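Local coordinates for heme-binding protein A / AI-2 binding protein A (Helicobacter pylori SS1, PDB 6OFQ) that probably captures short peptides in the periplasm and hands them to an ABC transporter for uptake, as a type II substrate-binding protein, at residues Y143-S155 against T167-M181. Sequence-based numbering, arbitrary orientation. Where two conformers were deposited one is given.
Sequences YWEGMGMSHIIKS and TLNGPEAPFLANLGM
A classic beta bulge opens the antiparallel hairpin of strands 153-160 and 163-168: K154 and S155 both face T167, whose carbonyl O takes two backbone bonds. The one from K154 N (2.8 Å) is bent to 133° at the hydrogen. The one from S155 N is straighter, at 3.1 Å. T167 N returns a bond to S155 O at 2.9 Å, and one water joins the hydroxyls of S155 and T167 on the same face of the sheet. Beyond the bulge N169 closes the end of helix 149-152. Its N binds I152 O, while its ND2, with CG set beside the backbone N (chi1 -73°), reaches H151 O at 2.9 Å. H151 O lies in the amide plane of N169, but ND2 stands above the plane of the H151 carbonyl. A second water accepts from ND2 and donates to I153 O; K154 CB sits 3.3 Å from N169 OD1. Deeper in, L168 CD2 lies over one ring face of F175, and I153, its side chain running at about a right angle to that of F175, brings CG1 to 3.9 Å from CE1. I152 lays CG1 and CD1 against the carboxylate of E172, which is held by salt bridges to K472 and R473. Along helix 142-147, M147, bent at chi3, brings CE to the amide of N178, 3.5 Å from ND2. M181 CE packs 3.4 Å from Y143 CE1, and Y143 OH bonds D431. From the bulged hairpin, edging a five-stranded antiparallel sheet, the chain runs on to helix 175-178, whose side chains meet those of the preceding helices 142-147 and 149-152, in the family 5 solute-binding fold of peptide-binding proteins.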
ATOM      1  N   TYR A 143      -6.277  -0.055   8.376  1.00  4.34           N
ATOM      2  CA  TYR A 143      -4.954   0.301   8.810  1.00  4.35           C
ATOM      3  C   TYR A 143      -4.975   0.645  10.278  1.00  4.09           C
ATOM      4  O   TYR A 143      -4.016   0.281  10.970  1.00  4.69           O
ATOM      5  CB  TYR A 143      -4.398   1.485   8.034  1.00  4.28           C
ATOM      6  CG  TYR A 143      -3.524   1.156   6.813  1.00  3.96           C
ATOM      7  CD1 TYR A 143      -2.195   0.860   7.014  1.00  3.94           C
ATOM      8  CD2 TYR A 143      -3.965   1.300   5.506  1.00  4.07           C
ATOM      9  CE1 TYR A 143      -1.321   0.630   5.961  1.00  3.79           C
ATOM     10  CE2 TYR A 143      -3.115   1.096   4.420  1.00  3.91           C
ATOM     11  CZ  TYR A 143      -1.791   0.801   4.688  1.00  3.62           C
ATOM     12  OH  TYR A 143      -0.950   0.688   3.597  1.00  4.00           O
ATOM     13  N   TRP A 144      -5.883   1.516  10.719  1.00  4.76           N
ATOM     14  CA  TRP A 144      -5.904   1.979  12.111  1.00  4.55           C
ATOM     15  C   TRP A 144      -5.943   0.792  13.083  1.00  4.73           C
ATOM     16  O   TRP A 144      -5.162   0.736  14.055  1.00  5.14           O
ATOM     17  CB  TRP A 144      -7.067   2.949  12.349  1.00  4.62           C
ATOM     18  CG  TRP A 144      -7.112   3.523  13.695  1.00  4.83           C
ATOM     19  CD1 TRP A 144      -7.501   2.895  14.847  1.00  5.47           C
ATOM     20  CD2 TRP A 144      -6.737   4.863  14.070  1.00  4.48           C
ATOM     21  NE1 TRP A 144      -7.321   3.746  15.913  1.00  5.10           N
ATOM     22  CE2 TRP A 144      -6.884   4.974  15.476  1.00  4.88           C
ATOM     23  CE3 TRP A 144      -6.312   5.998  13.371  1.00  4.77           C
ATOM     24  CZ2 TRP A 144      -6.553   6.122  16.178  1.00  4.71           C
ATOM     25  CZ3 TRP A 144      -6.033   7.159  14.057  1.00  5.07           C
ATOM     26  CH2 TRP A 144      -6.154   7.222  15.473  1.00  4.77           C
ATOM     27  N   GLU A 145      -6.866  -0.137  12.808  0.50  4.61           N
ATOM     28  CA  GLU A 145      -6.995  -1.338  13.615  0.50  5.34           C
ATOM     29  C   GLU A 145      -5.788  -2.231  13.580  0.50  5.22           C
ATOM     30  O   GLU A 145      -5.212  -2.621  14.600  0.50  5.34           O
ATOM     31  CB  GLU A 145      -8.274  -2.113  13.275  0.50  5.84           C
ATOM     32  CG  GLU A 145      -9.545  -1.367  13.648  0.50  6.64           C
ATOM     33  CD  GLU A 145      -9.571  -1.015  15.124  0.50  7.71           C
ATOM     34  OE1 GLU A 145      -9.394  -1.907  15.978  0.50  9.36           O
ATOM     35  OE2 GLU A 145      -9.636   0.198  15.421  0.50  9.56           O
ATOM     36  N   GLY A 146      -5.310  -2.487  12.369  1.00  4.77           N
ATOM     37  CA  GLY A 146      -4.156  -3.316  12.168  1.00  4.69           C
ATOM     38  C   GLY A 146      -2.887  -2.908  12.858  1.00  4.04           C
ATOM     39  O   GLY A 146      -2.062  -3.705  13.349  1.00  5.52           O
ATOM     40  N   MET A 147      -2.645  -1.601  12.718  1.00  4.12           N
ATOM     41  CA  MET A 147      -1.474  -0.991  13.332  1.00  4.45           C
ATOM     42  C   MET A 147      -1.559  -0.807  14.869  1.00  4.75           C
ATOM     43  O   MET A 147      -0.591  -0.409  15.524  1.00  5.25           O
ATOM     44  CB  MET A 147      -1.141   0.347  12.645  1.00  4.19           C
ATOM     45  CG  MET A 147      -0.667   0.179  11.206  1.00  4.40           C
ATOM     46  SD  MET A 147      -0.437   1.728  10.319  1.00  4.65           S
ATOM     47  CE  MET A 147       0.761   2.619  11.298  1.00  4.32           C
ATOM     48  N   GLY A 148      -2.752  -0.906  15.416  1.00  5.07           N
ATOM     49  CA  GLY A 148      -2.975  -0.655  16.839  1.00  4.99           C
ATOM     50  C   GLY A 148      -2.824   0.806  17.187  1.00  5.49           C
ATOM     51  O   GLY A 148      -2.319   1.155  18.260  1.00  5.76           O
ATOM     52  N   MET A 149      -3.279   1.681  16.311  1.00  5.12           N
ATOM     53  CA  MET A 149      -3.179   3.115  16.587  1.00  5.13           C
ATOM     54  C   MET A 149      -3.905   3.553  17.879  1.00  5.39           C
ATOM     55  O   MET A 149      -3.450   4.521  18.532  1.00  5.60           O
ATOM     56  CB  MET A 149      -3.728   3.887  15.401  1.00  6.09           C
ATOM     57  CG  MET A 149      -2.832   3.848  14.160  1.00  7.32           C
ATOM     58  SD  MET A 149      -1.288   4.740  14.300  1.00 11.35           S
ATOM     59  CE  MET A 149      -1.951   6.394  14.215  1.00 12.96           C
ATOM     60  N   SER A 150      -4.965   2.846  18.243  1.00  5.57           N
ATOM     61  CA  SER A 150      -5.629   3.207  19.503  1.00  5.71           C
ATOM     62  C   SER A 150      -4.814   2.825  20.722  1.00  6.36           C
ATOM     63  O   SER A 150      -5.129   3.399  21.772  1.00  7.95           O
ATOM     64  CB  SER A 150      -6.978   2.496  19.600  1.00  6.28           C
ATOM     65  OG  SER A 150      -7.889   3.017  18.635  1.00  7.66           O
ATOM     66  N   HIS A 151      -3.897   1.867  20.674  1.00  6.81           N
ATOM     67  CA  HIS A 151      -2.912   1.580  21.697  1.00  8.22           C
ATOM     68  C   HIS A 151      -1.810   2.623  21.753  1.00  8.85           C
ATOM     69  O   HIS A 151      -1.172   2.769  22.805  1.00 10.08           O
ATOM     70  CB  HIS A 151      -2.302   0.193  21.502  1.00 10.63           C
ATOM     71  CG  HIS A 151      -3.352  -0.875  21.483  1.00 14.92           C
ATOM     72  ND1 HIS A 151      -4.270  -1.009  22.502  1.00 20.25           N
ATOM     73  CD2 HIS A 151      -3.708  -1.763  20.524  1.00 17.87           C
ATOM     74  CE1 HIS A 151      -5.128  -1.962  22.188  1.00 21.11           C
ATOM     75  NE2 HIS A 151      -4.784  -2.458  21.012  1.00 21.02           N
ATOM     76  N   ILE A 152      -1.431   3.153  20.600  1.00  6.82           N
ATOM     77  CA  ILE A 152      -0.317   4.108  20.488  1.00  7.41           C
ATOM     78  C   ILE A 152      -0.699   5.468  21.034  1.00  6.84           C
ATOM     79  O   ILE A 152       0.044   6.103  21.793  1.00  7.46           O
ATOM     80  CB  ILE A 152       0.126   4.207  19.024  1.00  6.81           C
ATOM     81  CG1 ILE A 152       0.759   2.884  18.567  1.00  7.28           C
ATOM     82  CG2 ILE A 152       1.100   5.336  18.753  1.00  6.51           C
ATOM     83  CD1 ILE A 152       1.004   2.763  17.069  1.00  7.77           C
ATOM     84  N   ILE A 153      -1.847   5.969  20.610  1.00  6.59           N
ATOM     85  CA  ILE A 153      -2.294   7.319  20.957  1.00  6.40           C
ATOM     86  C   ILE A 153      -3.100   7.311  22.244  1.00  6.97           C
ATOM     87  O   ILE A 153      -4.098   6.587  22.385  1.00  8.79           O
ATOM     88  CB  ILE A 153      -3.133   7.948  19.810  1.00  5.97           C
ATOM     89  CG1 ILE A 153      -2.305   8.047  18.534  1.00  6.20           C
ATOM     90  CG2 ILE A 153      -3.729   9.262  20.283  1.00  5.85           C
ATOM     91  CD1 ILE A 153      -3.122   8.446  17.321  1.00  5.86           C
ATOM     92  N   LYS A 154      -2.588   8.044  23.243  1.00  6.54           N
ATOM     93  CA  LYS A 154      -3.325   8.306  24.505  1.00  6.98           C
ATOM     94  C   LYS A 154      -4.387   9.370  24.325  1.00  7.85           C
ATOM     95  O   LYS A 154      -5.515   9.190  24.778  1.00  8.81           O
ATOM     96  CB  LYS A 154      -2.342   8.556  25.643  1.00  9.12           C
ATOM     97  CG  LYS A 154      -3.002   8.908  26.988  1.00 10.38           C
ATOM     98  CD  LYS A 154      -1.964   9.122  28.086  1.00 14.93           C
ATOM     99  CE  LYS A 154      -2.717   9.359  29.384  1.00 22.99           C
ATOM    100  NZ  LYS A 154      -1.728   9.223  30.486  1.00 29.99           N
ATOM    101  N   SER A 155      -4.016  10.504  23.749  1.00  6.72           N
ATOM    102  CA  SER A 155      -4.942  11.576  23.482  1.00  7.03           C
ATOM    103  C   SER A 155      -4.565  12.412  22.284  1.00  7.19           C
ATOM    104  O   SER A 155      -3.400  12.448  21.887  1.00  7.01           O
ATOM    105  CB  SER A 155      -5.024  12.476  24.711  1.00  7.16           C
ATOM    106  OG  SER A 155      -3.790  13.060  25.033  1.00  8.75           O
ATOM    107  N   THR A 167      -0.612  12.963  22.458  1.00  5.38           N
ATOM    108  CA  THR A 167       0.180  12.348  23.514  1.00  4.95           C
ATOM    109  C   THR A 167       0.103  10.856  23.328  1.00  5.42           C
ATOM    110  O   THR A 167      -0.986  10.295  23.130  1.00  5.37           O
ATOM    111  CB  THR A 167      -0.401  12.750  24.896  1.00  5.30           C
ATOM    112  OG1 THR A 167      -0.416  14.189  24.973  1.00  7.03           O
ATOM    113  CG2 THR A 167       0.449  12.124  26.008  1.00  5.24           C
ATOM    114  N   LEU A 168       1.268  10.229  23.387  1.00  5.21           N
ATOM    115  CA  LEU A 168       1.357   8.769  23.155  1.00  5.22           C
ATOM    116  C   LEU A 168       1.457   7.986  24.447  1.00  5.85           C
ATOM    117  O   LEU A 168       1.899   8.510  25.473  1.00  6.92           O
ATOM    118  CB  LEU A 168       2.517   8.448  22.247  1.00  4.82           C
ATOM    119  CG  LEU A 168       2.643   9.136  20.920  1.00  4.87           C
ATOM    120  CD1 LEU A 168       3.738   8.533  20.060  1.00  4.75           C
ATOM    121  CD2 LEU A 168       1.346   9.254  20.160  1.00  4.58           C
ATOM    122  N   ASN A 169       1.062   6.707  24.411  1.00  6.07           N
ATOM    123  CA  ASN A 169       1.257   5.851  25.560  1.00  6.83           C
ATOM    124  C   ASN A 169       2.686   5.410  25.770  1.00  7.59           C
ATOM    125  O   ASN A 169       3.013   4.902  26.859  1.00 10.83           O
ATOM    126  CB  ASN A 169       0.309   4.653  25.471  1.00  7.69           C
ATOM    127  CG  ASN A 169      -1.129   5.016  25.751  1.00  8.99           C
ATOM    128  OD1 ASN A 169      -1.412   5.652  26.781  1.00  9.40           O
ATOM    129  ND2 ASN A 169      -2.073   4.595  24.900  1.00  9.52           N
ATOM    130  N   GLY A 170       3.531   5.561  24.748  1.00  7.13           N
ATOM    131  CA  GLY A 170       4.916   5.147  24.834  1.00  6.53           C
ATOM    132  C   GLY A 170       5.581   5.667  23.561  1.00  6.87           C
ATOM    133  O   GLY A 170       4.899   6.041  22.603  1.00  6.50           O
ATOM    134  N   PRO A 171       6.913   5.789  23.564  1.00  6.17           N
ATOM    135  CA  PRO A 171       7.589   6.278  22.357  1.00  6.07           C
ATOM    136  C   PRO A 171       7.344   5.336  21.178  1.00  6.35           C
ATOM    137  O   PRO A 171       7.223   4.131  21.341  1.00  6.25           O
ATOM    138  CB  PRO A 171       9.073   6.287  22.720  1.00  6.95           C
ATOM    139  CG  PRO A 171       9.165   5.503  23.965  1.00  8.19           C
ATOM    140  CD  PRO A 171       7.868   5.407  24.628  1.00  6.91           C
ATOM    141  N   GLU A 172       7.185   5.932  20.003  1.00  5.66           N
ATOM    142  CA  GLU A 172       6.771   5.237  18.765  1.00  5.14           C
ATOM    143  C   GLU A 172       7.593   5.824  17.639  1.00  4.74           C
ATOM    144  O   GLU A 172       7.242   6.806  17.016  1.00  4.82           O
ATOM    145  CB  GLU A 172       5.259   5.428  18.560  1.00  5.52           C
ATOM    146  CG  GLU A 172       4.685   4.648  17.392  1.00  5.58           C
ATOM    147  CD  GLU A 172       4.611   3.143  17.594  1.00  6.50           C
ATOM    148  OE1 GLU A 172       4.358   2.686  18.720  1.00  7.60           O
ATOM    149  OE2 GLU A 172       4.737   2.489  16.518  1.00  6.27           O
ATOM    150  N   ALA A 173       8.721   5.215  17.303  1.00  4.60           N
ATOM    151  CA  ALA A 173       9.646   5.732  16.311  1.00  5.19           C
ATOM    152  C   ALA A 173       8.979   6.016  14.962  1.00  5.07           C
ATOM    153  O   ALA A 173       9.256   7.069  14.409  1.00  5.56           O
ATOM    154  CB  ALA A 173      10.878   4.836  16.152  1.00  5.36           C
ATOM    155  N   PRO A 174       8.122   5.131  14.466  1.00  4.94           N
ATOM    156  CA  PRO A 174       7.440   5.424  13.178  1.00  4.76           C
ATOM    157  C   PRO A 174       6.363   6.454  13.190  1.00  4.93           C
ATOM    158  O   PRO A 174       5.836   6.769  12.128  1.00  4.42           O
ATOM    159  CB  PRO A 174       6.816   4.074  12.794  1.00  5.56           C
ATOM    160  CG  PRO A 174       7.469   3.074  13.671  1.00  6.56           C
ATOM    161  CD  PRO A 174       7.839   3.754  14.927  1.00  5.56           C
ATOM    162  N   PHE A 175       6.012   7.039  14.338  1.00  4.21           N
ATOM    163  CA  PHE A 175       4.774   7.840  14.401  1.00  4.44           C
ATOM    164  C   PHE A 175       4.774   9.008  13.438  1.00  4.13           C
ATOM    165  O   PHE A 175       3.759   9.235  12.767  1.00  4.02           O
ATOM    166  CB  PHE A 175       4.522   8.308  15.854  1.00  4.69           C
ATOM    167  CG  PHE A 175       3.134   8.887  16.104  1.00  5.07           C
ATOM    168  CD1 PHE A 175       2.007   8.098  16.031  1.00  5.76           C
ATOM    169  CD2 PHE A 175       2.981  10.275  16.240  1.00  5.69           C
ATOM    170  CE1 PHE A 175       0.769   8.684  16.253  1.00  5.68           C
ATOM    171  CE2 PHE A 175       1.741  10.865  16.436  1.00  5.74           C
ATOM    172  CZ  PHE A 175       0.647  10.054  16.405  1.00  5.77           C
ATOM    173  N   LEU A 176       5.848   9.797  13.344  1.00  4.12           N
ATOM    174  CA  LEU A 176       5.847  10.938  12.464  1.00  4.15           C
ATOM    175  C   LEU A 176       5.618  10.496  11.030  1.00  4.02           C
ATOM    176  O   LEU A 176       4.767  11.093  10.341  1.00  3.89           O
ATOM    177  CB  LEU A 176       7.129  11.744  12.585  1.00  4.12           C
ATOM    178  CG  LEU A 176       7.162  13.042  11.796  1.00  4.21           C
ATOM    179  CD1 LEU A 176       6.190  14.074  12.281  1.00  5.14           C
ATOM    180  CD2 LEU A 176       8.591  13.570  11.788  1.00  4.30           C
ATOM    181  N   ALA A 177       6.305   9.448  10.567  1.00  4.17           N
ATOM    182  CA  ALA A 177       6.130   8.974   9.197  1.00  4.18           C
ATOM    183  C   ALA A 177       4.728   8.390   8.978  1.00  4.59           C
ATOM    184  O   ALA A 177       4.087   8.613   7.936  1.00  4.95           O
ATOM    185  CB  ALA A 177       7.150   7.880   8.917  1.00  4.09           C
ATOM    186  N   ASN A 178       4.165   7.795  10.020  1.00  4.40           N
ATOM    187  CA  ASN A 178       2.817   7.252   9.975  1.00  4.32           C
ATOM    188  C   ASN A 178       1.801   8.339   9.581  1.00  4.47           C
ATOM    189  O   ASN A 178       0.777   8.130   8.876  1.00  4.53           O
ATOM    190  CB  ASN A 178       2.325   6.607  11.254  1.00  5.16           C
ATOM    191  CG  ASN A 178       3.037   5.331  11.579  1.00  5.20           C
ATOM    192  OD1 ASN A 178       3.673   4.685  10.740  1.00  6.79           O
ATOM    193  ND2 ASN A 178       2.875   4.982  12.842  1.00  6.97           N
ATOM    194  N   LEU A 179       2.021   9.532  10.132  1.00  4.03           N
ATOM    195  CA  LEU A 179       1.116  10.663   9.914  1.00  4.73           C
ATOM    196  C   LEU A 179       1.124  11.103   8.481  1.00  4.58           C
ATOM    197  O   LEU A 179       0.272  11.916   8.095  1.00  5.20           O
ATOM    198  CB  LEU A 179       1.469  11.873  10.824  1.00  5.56           C
ATOM    199  CG  LEU A 179       1.410  11.517  12.297  1.00  8.14           C
ATOM    200  CD1 LEU A 179       1.810  12.806  13.045  1.00 10.03           C
ATOM    201  CD2 LEU A 179       0.043  11.068  12.672  1.00  8.65           C
ATOM    202  N   GLY A 180       2.030  10.641   7.615  1.00  3.54           N
ATOM    203  CA  GLY A 180       2.031  10.856   6.171  1.00  3.75           C
ATOM    204  C   GLY A 180       1.282   9.804   5.424  1.00  3.68           C
ATOM    205  O   GLY A 180       1.182   9.944   4.200  1.00  4.57           O
ATOM    206  N   MET A 181       0.761   8.780   6.077  1.00  3.14           N
ATOM    207  CA  MET A 181       0.100   7.658   5.383  1.00  3.40           C
ATOM    208  C   MET A 181      -1.338   8.024   4.973  1.00  3.77           C
ATOM    209  O   MET A 181      -2.026   8.726   5.715  1.00  3.93           O
ATOM    210  CB  MET A 181       0.152   6.401   6.214  1.00  3.53           C
ATOM    211  CG  MET A 181       1.563   5.897   6.386  1.00  4.02           C
ATOM    212  SD  MET A 181       1.756   4.494   7.480  1.00  4.92           S
ATOM    213  CE  MET A 181       0.662   3.301   6.695  1.00  4.75           C
TER
HETATM  214  O   HOH W   1      -4.892   4.872  24.559  1.00 17.93           O
HETATM  215  O   HOH W   2      -2.725  15.204  23.631  1.00  7.01           O